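Long-range contacts in prolyl-ACP dehydrogenase (Oscillatoria sp., PDB 4IRN), which oxidises the prolyl group carried by an acyl carrier protein, using FAD, in the biosynthesis of the cyanotoxin anatoxin-a: residues N125-A130 with W156-A161; I186-K191 with L251-V256; I199-I204 with I223-P228. All coordinates share one frame; numbering follows the deposited sequence.

Contact 1 of 3, residues N125-A130 with W156-A161. With FAD (flavin-adenine dinucleotide), chain I.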
loop_
_atom_site.group_PDB
_atom_site.type_symbol
_atom_site.label_atom_id
_atom_site.label_comp_id
_atom_site.label_asym_id
_atom_site.label_seq_id
_atom_site.Cartn_x
_atom_site.Cartn_y
_atom_site.Cartn_z
ATOM N N ASN A 125 -29.671 10.511 2.403
ATOM C CA ASN A 125 -28.619 11.186 3.169
ATOM C C ASN A 125 -28.303 12.566 2.610
ATOM O O ASN A 125 -28.028 13.488 3.383
ATOM C CB ASN A 125 -27.387 10.310 3.313
ATOM C CG ASN A 125 -27.516 9.349 4.476
ATOM O OD1 ASN A 125 -27.187 9.668 5.624
ATOM N ND2 ASN A 125 -28.077 8.175 4.227
ATOM N N ALA A 126 -28.423 12.717 1.277
ATOM C CA ALA A 126 -28.255 13.967 0.556
ATOM C C ALA A 126 -29.339 14.949 0.977
ATOM O O ALA A 126 -29.049 16.115 1.184
ATOM C CB ALA A 126 -28.335 13.709 -0.937
ATOM N N HIS A 127 -30.571 14.464 1.090
ATOM C CA HIS A 127 -31.780 15.180 1.491
ATOM C C HIS A 127 -31.705 15.619 2.970
ATOM O O HIS A 127 -31.983 16.777 3.273
ATOM C CB HIS A 127 -33.006 14.292 1.209
ATOM C CG HIS A 127 -34.309 14.789 1.770
ATOM N ND1 HIS A 127 -35.174 15.552 1.013
ATOM C CD2 HIS A 127 -34.862 14.585 2.989
ATOM C CE1 HIS A 127 -36.209 15.798 1.798
ATOM N NE2 HIS A 127 -36.064 15.235 2.994
ATOM N N ILE A 128 -31.300 14.712 3.872
ATOM C CA ILE A 128 -31.175 14.996 5.304
ATOM C C ILE A 128 -30.045 15.968 5.661
ATOM O O ILE A 128 -30.298 17.028 6.229
ATOM C CB ILE A 128 -31.066 13.686 6.135
ATOM C CG1 ILE A 128 -32.317 12.812 5.970
ATOM C CG2 ILE A 128 -30.836 13.987 7.611
ATOM C CD1 ILE A 128 -32.058 11.301 6.132
ATOM N N TRP A 129 -28.797 15.575 5.359
ATOM C CA TRP A 129 -27.586 16.314 5.724
ATOM C C TRP A 129 -27.241 17.554 4.921
ATOM O O TRP A 129 -26.755 18.520 5.516
ATOM C CB TRP A 129 -26.375 15.384 5.896
ATOM C CG TRP A 129 -26.678 14.137 6.680
ATOM C CD1 TRP A 129 -26.769 12.869 6.193
ATOM C CD2 TRP A 129 -27.013 14.058 8.072
ATOM N NE1 TRP A 129 -27.106 11.998 7.199
ATOM C CE2 TRP A 129 -27.273 12.702 8.363
ATOM C CE3 TRP A 129 -27.101 15.001 9.114
ATOM C CZ2 TRP A 129 -27.611 12.262 9.652
ATOM C CZ3 TRP A 129 -27.452 14.568 10.388
ATOM C CH2 TRP A 129 -27.706 13.214 10.646
ATOM N N ALA A 130 -27.474 17.548 3.596
ATOM C CA ALA A 130 -27.138 18.697 2.753
ATOM C C ALA A 130 -28.282 19.694 2.528
ATOM O O ALA A 130 -28.038 20.782 1.988
ATOM C CB ALA A 130 -26.562 18.231 1.426
ATOM N N TRP A 156 -41.994 15.727 0.419
ATOM C CA TRP A 156 -41.204 16.685 -0.324
ATOM C C TRP A 156 -39.761 16.218 -0.314
ATOM O O TRP A 156 -39.264 15.771 0.725
ATOM C CB TRP A 156 -41.334 18.086 0.284
ATOM C CG TRP A 156 -42.403 18.940 -0.343
ATOM C CD1 TRP A 156 -43.688 18.578 -0.629
ATOM C CD2 TRP A 156 -42.286 20.321 -0.705
ATOM N NE1 TRP A 156 -44.362 19.634 -1.195
ATOM C CE2 TRP A 156 -43.526 20.719 -1.252
ATOM C CE3 TRP A 156 -41.241 21.260 -0.642
ATOM C CZ2 TRP A 156 -43.757 22.019 -1.718
ATOM C CZ3 TRP A 156 -41.468 22.549 -1.109
ATOM C CH2 TRP A 156 -42.713 22.918 -1.630
ATOM N N ILE A 157 -39.114 16.271 -1.485
ATOM C CA ILE A 157 -37.724 15.878 -1.641
ATOM C C ILE A 157 -36.888 17.120 -1.905
ATOM O O ILE A 157 -37.357 18.065 -2.544
ATOM C CB ILE A 157 -37.582 14.776 -2.725
ATOM C CG1 ILE A 157 -38.231 13.478 -2.237
ATOM C CG2 ILE A 157 -36.137 14.511 -3.112
ATOM C CD1 ILE A 157 -39.269 12.929 -3.121
ATOM N N ALA A 158 -35.676 17.148 -1.356
ATOM C CA ALA A 158 -34.798 18.291 -1.530
ATOM C C ALA A 158 -33.484 17.935 -2.234
ATOM O O ALA A 158 -33.007 16.800 -2.146
ATOM C CB ALA A 158 -34.541 18.978 -0.197
ATOM N N SER A 159 -32.940 18.915 -2.968
ATOM C CA SER A 159 -31.697 18.831 -3.709
ATOM C C SER A 159 -30.773 19.948 -3.265
ATOM O O SER A 159 -31.231 21.028 -2.881
ATOM C CB SER A 159 -31.955 18.934 -5.207
ATOM O OG SER A 159 -32.432 17.704 -5.722
ATOM N N HIS A 160 -29.471 19.666 -3.294
ATOM C CA HIS A 160 -28.413 20.593 -2.937
ATOM C C HIS A 160 -27.625 20.830 -4.227
ATOM O O HIS A 160 -26.978 19.907 -4.724
ATOM C CB HIS A 160 -27.549 19.984 -1.812
ATOM C CG HIS A 160 -26.332 20.776 -1.433
ATOM N ND1 HIS A 160 -25.111 20.538 -2.056
ATOM C CD2 HIS A 160 -26.173 21.759 -0.527
ATOM C CE1 HIS A 160 -24.257 21.374 -1.495
ATOM N NE2 HIS A 160 -24.849 22.130 -0.578
ATOM N N ALA A 161 -27.761 22.035 -4.823
ATOM C CA ALA A 161 -27.072 22.400 -6.065
ATOM C C ALA A 161 -26.040 23.489 -5.814
ATOM O O ALA A 161 -26.383 24.669 -5.668
ATOM C CB ALA A 161 -28.066 22.832 -7.129
HETATM P PA FAD I . -12.539 18.459 -10.123
HETATM O O1A FAD I . -12.957 19.277 -8.965
HETATM O O2A FAD I . -12.682 18.949 -11.555
HETATM O O5B FAD I . -11.000 18.127 -10.010
HETATM C C5B FAD I . -10.385 17.236 -10.955
HETATM C C4B FAD I . -9.402 16.371 -10.213
HETATM O O4B FAD I . -8.302 17.178 -9.763
HETATM C C3B FAD I . -9.970 15.630 -9.002
HETATM O O3B FAD I . -9.840 14.231 -9.204
HETATM C C2B FAD I . -9.171 16.134 -7.789
HETATM O O2B FAD I . -8.581 15.037 -7.109
HETATM C C1B FAD I . -8.047 16.984 -8.384
HETATM N N9A FAD I . -7.880 18.289 -7.746
HETATM C C8A FAD I . -8.638 19.410 -7.956
HETATM N N7A FAD I . -8.301 20.431 -7.204
HETATM C C5A FAD I . -7.249 19.952 -6.445
HETATM C C6A FAD I . -6.449 20.544 -5.435
HETATM N N6A FAD I . -6.593 21.802 -5.014
HETATM N N1A FAD I . -5.492 19.781 -4.864
HETATM C C2A FAD I . -5.338 18.523 -5.286
HETATM N N3A FAD I . -6.018 17.869 -6.232
HETATM C C4A FAD I . -6.970 18.632 -6.773
HETATM N N1 FAD I . -22.514 18.441 -6.113
HETATM C C2 FAD I . -23.536 19.244 -5.660
HETATM O O2 FAD I . -23.371 20.456 -5.522
HETATM N N3 FAD I . -24.785 18.697 -5.372
HETATM C C4 FAD I . -25.125 17.373 -5.502
HETATM O O4 FAD I . -26.265 17.002 -5.219
HETATM C C4X FAD I . -24.045 16.515 -5.992
HETATM N N5 FAD I . -24.301 15.239 -6.177
HETATM C C5X FAD I . -23.283 14.445 -6.706
HETATM C C6 FAD I . -23.541 13.085 -6.905
HETATM C C7 FAD I . -22.567 12.231 -7.411
HETATM C C7M FAD I . -22.855 10.756 -7.523
HETATM C C8 FAD I . -21.300 12.754 -7.751
HETATM C C8M FAD I . -20.206 11.874 -8.295
HETATM C C9 FAD I . -21.047 14.107 -7.571
HETATM C C9A FAD I . -22.007 14.968 -7.048
HETATM N N10 FAD I . -21.772 16.355 -6.834
HETATM C C10 FAD I . -22.755 17.146 -6.293
HETATM C "C1'" FAD I . -20.489 16.944 -7.281
HETATM C "C2'" FAD I . -19.341 16.371 -6.462
HETATM O "O2'" FAD I . -19.265 16.972 -5.172
HETATM C "C3'" FAD I . -18.024 16.493 -7.228
HETATM O "O3'" FAD I . -17.553 15.190 -7.562
HETATM C "C4'" FAD I . -16.926 17.257 -6.486
HETATM O "O4'" FAD I . -17.369 18.584 -6.193
HETATM C "C5'" FAD I . -15.594 17.244 -7.213
HETATM O "O5'" FAD I . -15.678 17.993 -8.436
HETATM P P FAD I . -15.155 17.344 -9.810
HETATM O O1P FAD I . -15.495 15.903 -9.902
HETATM O O2P FAD I . -15.778 18.365 -10.730
HETATM O O3P FAD I . -13.573 17.222 -10.023
#
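A histidine ring stands in for a neighbouring strand here: the backbone N of Ala-158 donates a hydrogen bond to ND1 of His-127 (2.9 Å, N-H...acceptor angle 147°), although His-127 sits on a helix. With CG anti to the backbone N (chi1 170°), the imidazole reaches from helix 118-138 to the backbone of strand 158-161, and the amide meets it at its edge, close to the ring plane. This bond is consistent with a bare ND1 and a proton on NE2, which makes weak hydrogen bonds to Glu-132 and Leu-151. Beside ND1, CE1 of His-127 comes to 3.2 Å from the carbonyl O of Trp-156, while the methyl CB of Ala-158 lies 3.7 Å from ND1. Trp-77 meets the same ring edge-to-face, so the imidazole is held within a buried aromatic cluster that also includes His-86.

Three residues on, Ala-130 meets His-160. Its CB rests off-centre over the imidazole in a CH-pi contact, 4.2 Å from the centroid and 30° off the normal, and its carbonyl O lies 3.3 Å from CD2 of His-160. While the ring packs against the helix, the backbone O of His-160 accepts a hydrogen bond from the flavin N3 (2.6 Å). Ser-275 of helix 268-282 also touches His-160. The contact thus seats the helical N-terminal domain against the edge strand of the middle beta domain, at the flavin-binding site of the acyl-CoA dehydrogenase fold.

Contact 2 of 3, residues I186-K191 with L251-V256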
loop_
_atom_site.group_PDB
_atom_site.type_symbol
_atom_site.label_atom_id
_atom_site.label_comp_id
_atom_site.label_asym_id
_atom_site.label_seq_id
_atom_site.Cartn_x
_atom_site.Cartn_y
_atom_site.Cartn_z
ATOM N N ILE A 186 -32.733 37.636 -9.207
ATOM C CA ILE A 186 -32.719 37.015 -10.529
ATOM C C ILE A 186 -31.501 36.099 -10.600
ATOM O O ILE A 186 -30.358 36.577 -10.590
ATOM C CB ILE A 186 -32.727 38.043 -11.686
ATOM C CG1 ILE A 186 -33.646 39.288 -11.477
ATOM C CG2 ILE A 186 -32.813 37.370 -13.061
ATOM C CD1 ILE A 186 -35.114 39.175 -11.230
ATOM N N LEU A 187 -31.754 34.779 -10.653
ATOM C CA LEU A 187 -30.701 33.764 -10.697
ATOM C C LEU A 187 -30.430 33.229 -12.093
ATOM O O LEU A 187 -31.359 32.859 -12.823
ATOM C CB LEU A 187 -30.978 32.625 -9.711
ATOM C CG LEU A 187 -30.426 32.817 -8.303
ATOM C CD1 LEU A 187 -31.368 33.656 -7.445
ATOM C CD2 LEU A 187 -30.186 31.478 -7.638
ATOM N N ASN A 188 -29.145 33.209 -12.464
ATOM C CA ASN A 188 -28.649 32.723 -13.752
ATOM C C ASN A 188 -27.369 31.917 -13.536
ATOM O O ASN A 188 -26.475 32.364 -12.814
ATOM C CB ASN A 188 -28.407 33.891 -14.717
ATOM C CG ASN A 188 -29.662 34.423 -15.347
ATOM O OD1 ASN A 188 -30.174 33.862 -16.319
ATOM N ND2 ASN A 188 -30.181 35.520 -14.809
ATOM N N GLY A 189 -27.313 30.732 -14.131
ATOM C CA GLY A 189 -26.169 29.832 -14.008
ATOM C C GLY A 189 -26.438 28.397 -14.410
ATOM O O GLY A 189 -27.536 28.059 -14.866
ATOM N N TYR A 190 -25.422 27.546 -14.253
ATOM C CA TYR A 190 -25.515 26.127 -14.591
ATOM C C TYR A 190 -24.866 25.301 -13.498
ATOM O O TYR A 190 -23.744 25.594 -13.078
ATOM C CB TYR A 190 -24.911 25.860 -15.984
ATOM C CG TYR A 190 -24.584 24.421 -16.335
ATOM C CD1 TYR A 190 -25.584 23.455 -16.434
ATOM C CD2 TYR A 190 -23.298 24.055 -16.688
ATOM C CE1 TYR A 190 -25.295 22.141 -16.812
ATOM C CE2 TYR A 190 -23.004 22.761 -17.110
ATOM C CZ TYR A 190 -24.005 21.806 -17.168
ATOM O OH TYR A 190 -23.696 20.528 -17.561
ATOM N N LYS A 191 -25.610 24.314 -12.991
ATOM C CA LYS A 191 -25.139 23.419 -11.939
ATOM C C LYS A 191 -25.149 22.001 -12.462
ATOM O O LYS A 191 -26.226 21.501 -12.829
ATOM C CB LYS A 191 -26.011 23.496 -10.668
ATOM C CG LYS A 191 -26.129 24.866 -10.006
ATOM C CD LYS A 191 -24.922 25.236 -9.186
ATOM C CE LYS A 191 -25.070 26.564 -8.486
ATOM N NZ LYS A 191 -23.806 26.930 -7.788
ATOM N N LEU A 251 -30.330 27.526 -14.720
ATOM C CA LEU A 251 -31.169 28.623 -14.237
ATOM C C LEU A 251 -31.142 29.746 -15.263
ATOM O O LEU A 251 -30.067 30.276 -15.561
ATOM C CB LEU A 251 -30.705 29.126 -12.854
ATOM C CG LEU A 251 -30.691 28.093 -11.737
ATOM C CD1 LEU A 251 -29.464 28.245 -10.881
ATOM C CD2 LEU A 251 -31.932 28.195 -10.894
ATOM N N GLU A 252 -32.313 30.058 -15.837
ATOM C CA GLU A 252 -32.480 31.111 -16.827
ATOM C C GLU A 252 -33.452 32.167 -16.325
ATOM O O GLU A 252 -34.657 32.010 -16.481
ATOM C CB GLU A 252 -32.880 30.518 -18.199
ATOM C CG GLU A 252 -31.712 30.404 -19.185
ATOM C CD GLU A 252 -31.010 31.700 -19.548
ATOM O OE1 GLU A 252 -31.674 32.610 -20.094
ATOM O OE2 GLU A 252 -29.780 31.793 -19.328
ATOM N N ASN A 253 -32.917 33.230 -15.685
ATOM C CA ASN A 253 -33.685 34.342 -15.087
ATOM C C ASN A 253 -34.735 33.841 -14.087
ATOM O O ASN A 253 -35.895 34.257 -14.095
ATOM C CB ASN A 253 -34.281 35.292 -16.142
ATOM C CG ASN A 253 -33.237 35.942 -17.004
ATOM O OD1 ASN A 253 -32.504 36.839 -16.565
ATOM N ND2 ASN A 253 -33.143 35.495 -18.253
ATOM N N CYS A 254 -34.297 32.924 -13.231
ATOM C CA CYS A 254 -35.091 32.296 -12.190
ATOM C C CYS A 254 -35.319 33.300 -11.051
ATOM O O CYS A 254 -34.361 33.715 -10.393
ATOM C CB CYS A 254 -34.386 31.034 -11.707
ATOM S SG CYS A 254 -35.484 29.802 -10.980
ATOM N N GLU A 255 -36.582 33.741 -10.872
ATOM C CA GLU A 255 -36.956 34.694 -9.830
ATOM C C GLU A 255 -37.263 34.020 -8.501
ATOM O O GLU A 255 -38.008 33.038 -8.463
ATOM C CB GLU A 255 -38.140 35.570 -10.258
ATOM C CG GLU A 255 -37.755 36.711 -11.178
ATOM C CD GLU A 255 -38.856 37.699 -11.501
ATOM O OE1 GLU A 255 -40.047 37.395 -11.248
ATOM O OE2 GLU A 255 -38.523 38.769 -12.056
ATOM N N VAL A 256 -36.709 34.580 -7.415
ATOM C CA VAL A 256 -36.909 34.105 -6.047
ATOM C C VAL A 256 -37.027 35.291 -5.069
ATOM O O VAL A 256 -36.283 36.268 -5.183
ATOM C CB VAL A 256 -35.852 33.030 -5.625
ATOM C CG1 VAL A 256 -34.443 33.614 -5.491
ATOM C CG2 VAL A 256 -36.267 32.309 -4.356
#
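Asn-188 and Asn-253 grip each other through two hydrogen bonds, their amide planes 78° apart. OD1 of Asn-188 accepts from the backbone N of Asn-253 (2.9 Å), which approaches from above the carbonyl plane, and ND2 of Asn-188 donates to OD1 of Asn-253 (3.2 Å). CG of Asn-188 stands anti to the carbonyl carbon (chi1 -78°), which swings its amide back to the other strand. The Ile-186 and Glu-255 side chains lie side by side, with CD1 of Ile-186 3.6 Å from CG of Glu-255; Glu-255 also forms a salt bridge with Lys-184.

On the face of Leu-187 and Cys-254, CD1 of Leu-187 packs 3.6 Å from CG1 of Val-256, backed by Phe-221 and Ile-223 of strand 218-224, while Leu-251 lies against Ile-205 and Leu-230.

Antiparallel backbone bonds set these positions. Leu-187 and Cys-254 exchange two, with Leu-187 N to Cys-254 O at 2.8 Å; Gly-189 and Leu-251 exchange two more, with Leu-251 N to Gly-189 O at 2.8 Å. Between the two pairs the register slips by one residue as the chain turns a corner. Asn-253, in the left-handed region, faces Leu-187 together with Cys-254, the signature of a G1 beta bulge.

Contact 3 of 3, residues I199-I204 with I223-P228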
loop_
_atom_site.group_PDB
_atom_site.type_symbol
_atom_site.label_atom_id
_atom_site.label_comp_id
_atom_site.label_asym_id
_atom_site.label_seq_id
_atom_site.Cartn_x
_atom_site.Cartn_y
_atom_site.Cartn_z
ATOM N N ILE A 199 -36.700 14.668 -9.160
ATOM C CA ILE A 199 -37.815 14.355 -8.253
ATOM C C ILE A 199 -37.940 15.336 -7.069
ATOM O O ILE A 199 -38.843 15.184 -6.253
ATOM C CB ILE A 199 -37.761 12.889 -7.762
ATOM C CG1 ILE A 199 -36.444 12.615 -7.022
ATOM C CG2 ILE A 199 -37.950 11.922 -8.919
ATOM C CD1 ILE A 199 -36.404 11.416 -6.171
ATOM N N ALA A 200 -37.045 16.336 -6.978
ATOM C CA ALA A 200 -37.036 17.334 -5.897
ATOM C C ALA A 200 -38.161 18.341 -5.993
ATOM O O ALA A 200 -38.550 18.740 -7.089
ATOM C CB ALA A 200 -35.710 18.068 -5.845
ATOM N N ASP A 201 -38.654 18.774 -4.827
ATOM C CA ASP A 201 -39.713 19.765 -4.677
ATOM C C ASP A 201 -39.124 21.102 -4.233
ATOM O O ASP A 201 -39.703 22.150 -4.527
ATOM C CB ASP A 201 -40.781 19.270 -3.696
ATOM C CG ASP A 201 -41.493 18.018 -4.170
ATOM O OD1 ASP A 201 -42.308 18.121 -5.114
ATOM O OD2 ASP A 201 -41.205 16.923 -3.625
ATOM N N LEU A 202 -37.963 21.062 -3.544
ATOM C CA LEU A 202 -37.222 22.240 -3.083
ATOM C C LEU A 202 -35.726 22.122 -3.431
ATOM O O LEU A 202 -35.116 21.063 -3.236
ATOM C CB LEU A 202 -37.436 22.475 -1.570
ATOM C CG LEU A 202 -36.886 23.784 -0.963
ATOM C CD1 LEU A 202 -37.708 25.017 -1.412
ATOM C CD2 LEU A 202 -36.859 23.704 0.551
ATOM N N PHE A 203 -35.153 23.216 -3.954
ATOM C CA PHE A 203 -33.763 23.275 -4.373
ATOM C C PHE A 203 -32.956 24.232 -3.508
ATOM O O PHE A 203 -33.322 25.398 -3.377
ATOM C CB PHE A 203 -33.676 23.675 -5.855
ATOM C CG PHE A 203 -34.175 22.615 -6.813
ATOM C CD1 PHE A 203 -35.522 22.533 -7.148
ATOM C CD2 PHE A 203 -33.291 21.713 -7.401
ATOM C CE1 PHE A 203 -35.980 21.551 -8.036
ATOM C CE2 PHE A 203 -33.752 20.730 -8.289
ATOM C CZ PHE A 203 -35.092 20.658 -8.601
ATOM N N ILE A 204 -31.873 23.730 -2.895
ATOM C CA ILE A 204 -30.950 24.533 -2.087
ATOM C C ILE A 204 -29.817 24.945 -3.046
ATOM O O ILE A 204 -28.981 24.118 -3.411
ATOM C CB ILE A 204 -30.456 23.782 -0.809
ATOM C CG1 ILE A 204 -31.623 23.211 0.058
ATOM C CG2 ILE A 204 -29.471 24.610 0.021
ATOM C CD1 ILE A 204 -32.680 24.205 0.593
ATOM N N ILE A 223 -35.374 27.492 -3.831
ATOM C CA ILE A 223 -36.273 27.615 -4.965
ATOM C C ILE A 223 -37.139 26.372 -5.083
ATOM O O ILE A 223 -36.609 25.258 -5.151
ATOM C CB ILE A 223 -35.490 27.977 -6.262
ATOM C CG1 ILE A 223 -34.632 29.270 -6.065
ATOM C CG2 ILE A 223 -36.428 28.147 -7.458
ATOM C CD1 ILE A 223 -33.448 29.447 -7.012
ATOM N N GLU A 224 -38.456 26.565 -5.094
ATOM C CA GLU A 224 -39.414 25.479 -5.242
ATOM C C GLU A 224 -39.402 24.939 -6.686
ATOM O O GLU A 224 -39.058 25.674 -7.615
ATOM C CB GLU A 224 -40.828 25.948 -4.870
ATOM C CG GLU A 224 -41.067 26.064 -3.375
ATOM C CD GLU A 224 -42.421 26.602 -2.950
ATOM O OE1 GLU A 224 -43.406 26.467 -3.715
ATOM O OE2 GLU A 224 -42.503 27.126 -1.816
ATOM N N LYS A 225 -39.778 23.666 -6.854
ATOM C CA LYS A 225 -39.879 22.971 -8.139
ATOM C C LYS A 225 -40.879 23.730 -9.051
ATOM O O LYS A 225 -41.830 24.321 -8.559
ATOM C CB LYS A 225 -40.346 21.533 -7.865
ATOM C CG LYS A 225 -40.764 20.694 -9.061
ATOM C CD LYS A 225 -41.388 19.345 -8.614
ATOM C CE LYS A 225 -42.819 19.416 -8.122
ATOM N NZ LYS A 225 -43.780 19.861 -9.155
ATOM N N ASP A 226 -40.673 23.715 -10.344
ATOM C CA ASP A 226 -41.538 24.369 -11.340
ATOM C C ASP A 226 -41.606 25.884 -11.128
ATOM O O ASP A 226 -42.694 26.474 -11.150
ATOM C CB ASP A 226 -42.959 23.755 -11.379
ATOM C CG ASP A 226 -43.075 22.375 -11.986
ATOM O OD1 ASP A 226 -42.266 22.053 -12.897
ATOM O OD2 ASP A 226 -43.986 21.625 -11.575
ATOM N N THR A 227 -40.442 26.508 -10.907
ATOM C CA THR A 227 -40.354 27.957 -10.829
ATOM C C THR A 227 -39.881 28.345 -12.233
ATOM O O THR A 227 -38.955 27.695 -12.737
ATOM C CB THR A 227 -39.421 28.410 -9.702
ATOM O OG1 THR A 227 -39.978 27.992 -8.460
ATOM C CG2 THR A 227 -39.215 29.920 -9.670
ATOM N N PRO A 228 -40.536 29.312 -12.924
ATOM C CA PRO A 228 -40.097 29.648 -14.287
ATOM C C PRO A 228 -38.617 30.046 -14.312
ATOM O O PRO A 228 -38.185 30.916 -13.554
ATOM C CB PRO A 228 -41.035 30.794 -14.684
ATOM C CG PRO A 228 -42.214 30.646 -13.808
ATOM C CD PRO A 228 -41.679 30.152 -12.511
#
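Lys-225, Ile-223 and Phe-203 carry this contact, at the open end of the antiparallel beta hairpin formed by strands 202-208 and 218-224. Phe-203 and Ile-223 form a hydrogen-bonded pair: Phe-203 N donates to Ile-223 O (2.8 Å), and Ile-223 N returns a bond to Phe-203 O. The same carbonyl of Ile-223 meets the edge of the Phe-203 ring, with its O 3.5 Å from CD1. CB of Ala-200 lies 3.8 Å above one ring face, offset toward the rim, so the phenyl has a neighbour from its own segment on a face and one from 223-228 at its edge. The side chain of Ile-223 leaves on the same face of the sheet as Phe-203 and packs against Cys-254 of strand 249-257.

Lys-225 closes the pairing, its backbone N bonded to Asp-201 O. CG anti to the backbone N (chi1 169°) sends the lysine chain past the carbonyl O of Ala-200, 3.3 Å from its CD, and alongside the Asp-201 side chain, whose OD1 is 3.3 Å from CE. Bends at the last two torsions turn the ammonium instead to Asp-226, which it meets in a salt bridge; Asp-201 uses OD2 to accept from Ile-157 N. On the opposite sheet face, CD1 of Leu-202 touches CG of Glu-224, and that carboxylate is hydrogen-bonded to Tyr-147. Past the strand end, Thr-227 OG1 donates back to the carbonyl O of Glu-224 at 2.6 Å.

Overall arrangement
The three contacts run from the helix-sheet junction through the middle beta domain. Contact 1 comes first along the chain; contact 3 then lies within the span of sequence that contact 2 brackets. Contacts 1 and 3 share a mixed sheet, since strands 158-161 and 202-208 are parallel neighbours in it, and their centres are about 12 Å apart. Contact 2 belongs to the second, antiparallel sheet, its centre about 12 Å from that of contact 3 and about 19 Å from that of contact 1. The apolar faces of the two sheets pack together, so the hairpin lies between the antiparallel sheet and strand 158-161, which carries one of the flavin-binding residues.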